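Long-range contacts in UDP-N-Acetylglucosamine 2-Epimerase (PDB 1V4V), which probably interconverts UDP-N-acetylglucosamine and UDP-N-acetylmannosamine by inverting the sugar at C2: residues Y200-M205 / A270-S275; H230-Y235 / N256-D261. All coordinates share one frame; numbering follows the deposited sequence.

Contact 1. Residues Y200-M205 / A270-S275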
# COMPACT_ATOMS: atom_id res chain seq x y z
N TYR A 200 -26.67 -10.89 39.17
CA TYR A 200 -27.14 -9.84 38.29
C TYR A 200 -27.43 -10.29 36.87
O TYR A 200 -26.91 -11.30 36.40
CB TYR A 200 -26.10 -8.72 38.17
CG TYR A 200 -25.55 -8.22 39.48
CD1 TYR A 200 -24.27 -8.58 39.90
CD2 TYR A 200 -26.30 -7.37 40.29
CE1 TYR A 200 -23.74 -8.10 41.09
CE2 TYR A 200 -25.78 -6.89 41.49
CZ TYR A 200 -24.50 -7.25 41.88
OH TYR A 200 -23.98 -6.77 43.06
N VAL A 201 -28.29 -9.52 36.21
CA VAL A 201 -28.62 -9.71 34.81
C VAL A 201 -28.42 -8.30 34.26
O VAL A 201 -29.02 -7.35 34.76
CB VAL A 201 -30.10 -10.11 34.58
CG1 VAL A 201 -30.42 -10.04 33.09
CG2 VAL A 201 -30.34 -11.52 35.09
N THR A 202 -27.54 -8.15 33.27
CA THR A 202 -27.31 -6.83 32.69
C THR A 202 -28.27 -6.64 31.53
O THR A 202 -28.45 -7.54 30.71
CB THR A 202 -25.86 -6.67 32.19
OG1 THR A 202 -24.96 -6.75 33.30
CG2 THR A 202 -25.68 -5.32 31.49
N VAL A 203 -28.90 -5.47 31.50
CA VAL A 203 -29.84 -5.15 30.43
C VAL A 203 -29.40 -3.91 29.67
O VAL A 203 -28.95 -2.93 30.27
CB VAL A 203 -31.26 -4.89 30.99
CG1 VAL A 203 -32.19 -4.44 29.87
CG2 VAL A 203 -31.81 -6.15 31.65
N THR A 204 -29.56 -3.98 28.35
CA THR A 204 -29.20 -2.88 27.46
C THR A 204 -30.14 -2.84 26.24
O THR A 204 -30.30 -3.83 25.52
CB THR A 204 -27.72 -3.01 26.98
OG1 THR A 204 -26.90 -2.12 27.74
CG2 THR A 204 -27.58 -2.71 25.50
N MSE A 205 -30.81 -1.71 26.04
CA MSE A 205 -31.72 -1.54 24.89
C MSE A 205 -31.50 -0.15 24.31
O MSE A 205 -31.74 0.85 24.99
CB MSE A 205 -33.17 -1.68 25.38
CG MSE A 205 -33.60 -3.12 25.76
SE MSE A 205 -35.51 -3.33 25.79
CE MSE A 205 -35.82 -2.39 27.41
N ALA A 270 -16.98 -4.87 33.59
CA ALA A 270 -16.98 -5.48 34.92
C ALA A 270 -18.39 -5.94 35.29
O ALA A 270 -18.58 -7.03 35.81
CB ALA A 270 -16.46 -4.48 35.95
N LEU A 271 -19.38 -5.10 35.00
CA LEU A 271 -20.77 -5.43 35.30
C LEU A 271 -21.18 -6.69 34.55
O LEU A 271 -21.76 -7.61 35.12
CB LEU A 271 -21.69 -4.28 34.90
CG LEU A 271 -23.19 -4.51 35.05
CD1 LEU A 271 -23.54 -4.82 36.51
CD2 LEU A 271 -23.93 -3.28 34.57
N MSE A 272 -20.89 -6.74 33.25
CA MSE A 272 -21.24 -7.90 32.46
C MSE A 272 -20.57 -9.16 32.99
O MSE A 272 -21.20 -10.21 33.12
CB MSE A 272 -20.84 -7.70 30.99
CG MSE A 272 -21.66 -6.66 30.25
SE MSE A 272 -21.26 -6.70 28.34
CE MSE A 272 -19.58 -5.77 28.39
N ARG A 273 -19.28 -9.07 33.30
CA ARG A 273 -18.54 -10.21 33.81
C ARG A 273 -19.17 -10.75 35.10
O ARG A 273 -19.15 -11.95 35.36
CB ARG A 273 -17.08 -9.84 34.07
CG ARG A 273 -16.20 -11.03 34.41
CD ARG A 273 -14.75 -10.62 34.64
NE ARG A 273 -14.60 -9.80 35.84
CZ ARG A 273 -13.43 -9.42 36.34
NH1 ARG A 273 -12.30 -9.78 35.74
NH2 ARG A 273 -13.39 -8.69 37.44
N ALA A 274 -19.74 -9.86 35.90
CA ALA A 274 -20.37 -10.26 37.16
C ALA A 274 -21.83 -10.70 36.98
O ALA A 274 -22.50 -11.04 37.96
CB ALA A 274 -20.31 -9.11 38.16
N SER A 275 -22.30 -10.72 35.74
CA SER A 275 -23.69 -11.08 35.47
C SER A 275 -23.88 -12.51 34.98
O SER A 275 -22.97 -13.11 34.39
CB SER A 275 -24.29 -10.12 34.45
OG SER A 275 -24.26 -8.78 34.93
O HOH W 1 -24.52 -12.63 38.70
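T202 and S275 meet hydroxyl to hydroxyl in the most closely packed part of this contact: OG1 of T202 donates to OG of S275 across 2.7 Å. The serine passes the bond on, since its OG donates in turn to the backbone O of L271 at 2.8 Å, reaching that carbonyl from above its plane, 39° out of it. A buried relay of two hydroxyls thus runs from the strand to a carbonyl in the last turn of the helix, which would restrict the rotation of both side chains. With chi1 at -64°, OG1 lies beside the backbone N of T202, where it meets both S275 OG and the L271 side chain. L271 packs over the threonine at a slant; its CG lies 3.3 Å from T202 OG1, while CD2 comes to 4.1 Å from T202 CG2, so hydrocarbon of L271 lies against one side of the threonine hydroxyl. The setting is the Rossmann-like domain of a GT-B fold: the end of helix 265-273 packs on the parallel sheet, L271 and M272 reaching T202, V234 and L278, and the chain then turns into strand 275-280, the neighbour of strand 200-203. That turn is closed by the amide of S275 bonding to the carbonyl of M272. At the Y200 end the fit is looser and wetter. The tyrosine ring offers its edge to the carbonyl of exposed A274, with CD1 3.6 Å from the oxygen, and reaches A274 CB only at 4.4 Å from the same carbon. One water joins the two backbones here, accepting from Y200 N at 2.8 Å and donating to A274 O at 2.7 Å. The phenol itself looks elsewhere, its OH being hydrogen-bonded to the carbonyl of P196.

Contact 2. Residues H230-Y235 / N256-D261; sequences HLTFVY and NFVLLD
A beta-alpha-beta unit, the repeating element of Rossmann-like sheets, brings strands 232-236 and 257-260 side by side, nearly parallel, with helix 241-251 making the connection between them. F233 and Y235 each use both N and O toward the partner strand: F233 N takes N256 O at 2.8 Å and Y235 N takes V258 O, while V258 N and L260 N return to F233 O and Y235 O. The last of these differs in approach, L260 N standing above the carbonyl plane of Y235. On the face carrying F233, Y235, F257 and L259, the packing is aromatic. CB of F233 sits 3.6 Å from the centroid of the F257 ring, only 6° off its normal, a CH-pi contact over the centre of the face; the rings themselves, their planes nearly parallel, are offset, with little of one above the other. Y235 CB meets the edge of the same ring, 3.9 Å from F257 CE2, and L259 CD2 also packs on Y235 CB. Helices 214-227 and 241-251 lie against this face, L221, A225 and L251 touching F257. Replacing F257 by an alanine would probably leave F233 CB without its aromatic face and open a gap between the strands and these helices. On the face bearing V234 and V258, V234 CG1 meets L260 CD1 at 3.7 Å, and T232 CG2 touches V258 CG2. Before the strand begins, N256 holds its amide beside the F233 ring and nearly perpendicular to it. With CG tucked between the backbone N and the carbonyl carbon (chi1 58°), that amide turns back to L231; ND2 also bonds to A225 O, and it donates to L231 O at 3.0 Å with an N-H...O angle of 151°.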
# COMPACT_ATOMS: atom_id res chain seq x y z
N HIS A 230 -35.08 -12.76 43.26
CA HIS A 230 -33.73 -12.88 43.82
C HIS A 230 -32.62 -12.38 42.91
O HIS A 230 -31.45 -12.37 43.29
CB HIS A 230 -33.45 -14.34 44.20
CG HIS A 230 -34.36 -14.86 45.27
ND1 HIS A 230 -34.57 -14.19 46.46
CD2 HIS A 230 -35.09 -15.99 45.35
CE1 HIS A 230 -35.40 -14.88 47.21
NE2 HIS A 230 -35.73 -15.98 46.56
N LEU A 231 -32.99 -11.98 41.69
CA LEU A 231 -32.01 -11.46 40.74
C LEU A 231 -32.16 -9.95 40.65
O LEU A 231 -33.25 -9.42 40.80
CB LEU A 231 -32.24 -12.05 39.34
CG LEU A 231 -32.23 -13.56 39.19
CD1 LEU A 231 -32.39 -13.91 37.71
CD2 LEU A 231 -30.95 -14.13 39.73
N THR A 232 -31.05 -9.27 40.39
CA THR A 232 -31.11 -7.82 40.23
C THR A 232 -30.78 -7.50 38.78
O THR A 232 -29.73 -7.88 38.27
CB THR A 232 -30.11 -7.12 41.14
OG1 THR A 232 -30.47 -7.36 42.50
CG2 THR A 232 -30.13 -5.61 40.87
N PHE A 233 -31.70 -6.80 38.12
CA PHE A 233 -31.53 -6.42 36.72
C PHE A 233 -30.95 -5.02 36.63
O PHE A 233 -31.59 -4.05 37.04
CB PHE A 233 -32.88 -6.51 36.00
CG PHE A 233 -33.46 -7.91 35.97
CD1 PHE A 233 -34.02 -8.47 37.12
CD2 PHE A 233 -33.36 -8.70 34.82
CE1 PHE A 233 -34.47 -9.79 37.13
CE2 PHE A 233 -33.81 -10.02 34.81
CZ PHE A 233 -34.37 -10.57 35.98
N VAL A 234 -29.74 -4.93 36.11
CA VAL A 234 -29.04 -3.65 35.99
C VAL A 234 -29.08 -3.15 34.56
O VAL A 234 -28.57 -3.80 33.65
CB VAL A 234 -27.59 -3.78 36.47
CG1 VAL A 234 -26.91 -2.41 36.48
CG2 VAL A 234 -27.57 -4.40 37.87
N TYR A 235 -29.67 -1.98 34.39
CA TYR A 235 -29.88 -1.38 33.09
C TYR A 235 -29.34 0.05 32.92
O TYR A 235 -29.96 1.00 33.38
CB TYR A 235 -31.39 -1.41 32.82
CG TYR A 235 -31.90 -0.87 31.50
CD1 TYR A 235 -31.04 -0.51 30.46
CD2 TYR A 235 -33.28 -0.76 31.27
CE1 TYR A 235 -31.54 -0.05 29.24
CE2 TYR A 235 -33.78 -0.30 30.06
CZ TYR A 235 -32.91 0.05 29.05
OH TYR A 235 -33.42 0.47 27.84
N ASN A 256 -36.48 -4.82 41.89
CA ASN A 256 -35.18 -5.38 41.53
C ASN A 256 -34.58 -4.94 40.20
O ASN A 256 -33.75 -5.65 39.61
CB ASN A 256 -35.23 -6.92 41.62
CG ASN A 256 -36.29 -7.52 40.74
OD1 ASN A 256 -37.29 -6.88 40.41
ND2 ASN A 256 -36.10 -8.79 40.36
N PHE A 257 -35.00 -3.78 39.73
CA PHE A 257 -34.43 -3.21 38.52
C PHE A 257 -33.64 -1.98 38.98
O PHE A 257 -34.13 -1.18 39.80
CB PHE A 257 -35.51 -2.76 37.53
CG PHE A 257 -35.42 -3.46 36.19
CD1 PHE A 257 -36.26 -4.52 35.89
CD2 PHE A 257 -34.49 -3.05 35.24
CE1 PHE A 257 -36.17 -5.18 34.66
CE2 PHE A 257 -34.39 -3.69 34.00
CZ PHE A 257 -35.24 -4.76 33.71
N VAL A 258 -32.42 -1.84 38.49
CA VAL A 258 -31.59 -0.69 38.82
C VAL A 258 -31.30 0.05 37.52
O VAL A 258 -30.64 -0.49 36.63
CB VAL A 258 -30.24 -1.10 39.45
CG1 VAL A 258 -29.38 0.13 39.68
CG2 VAL A 258 -30.48 -1.83 40.77
N LEU A 259 -31.79 1.28 37.41
CA LEU A 259 -31.55 2.07 36.21
C LEU A 259 -30.37 3.00 36.44
O LEU A 259 -30.34 3.76 37.41
CB LEU A 259 -32.80 2.87 35.83
CG LEU A 259 -34.11 2.09 35.71
CD1 LEU A 259 -35.18 2.99 35.11
CD2 LEU A 259 -33.91 0.86 34.82
N LEU A 260 -29.39 2.92 35.55
CA LEU A 260 -28.19 3.75 35.65
C LEU A 260 -27.97 4.56 34.39
O LEU A 260 -28.64 4.35 33.37
CB LEU A 260 -26.97 2.86 35.88
CG LEU A 260 -27.00 1.91 37.08
CD1 LEU A 260 -25.76 1.03 37.06
CD2 LEU A 260 -27.07 2.71 38.37
N ASP A 261 -27.03 5.50 34.47
CA ASP A 261 -26.67 6.31 33.32
C ASP A 261 -25.62 5.48 32.59
O ASP A 261 -25.04 4.57 33.18
CB ASP A 261 -26.06 7.65 33.76
CG ASP A 261 -27.11 8.65 34.21
OD1 ASP A 261 -26.73 9.69 34.80
OD2 ASP A 261 -28.31 8.42 33.97

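Overall arrangement
Both contacts belong to one six-stranded parallel sheet, and their centres lie about 9 Å apart. Contact 1 is the more buried, involving the inner strand 200-203; contact 2 is partly buried and includes 257-260, outermost within the chain. Strands 200-203 and 232-236 are neighbours, so the two meet directly: V203 N to V234 O and V201 O to V234 N are probable hydrogen bonds. Chemistry follows place. Where a helix turns into the sheet, side-chain hydroxyls and a water do the polar work; where strand runs beside strand, backbone bonds carry most of it, with the N256 amide the side-chain exception. In sequence, both segments of contact 2 fall between those of contact 1.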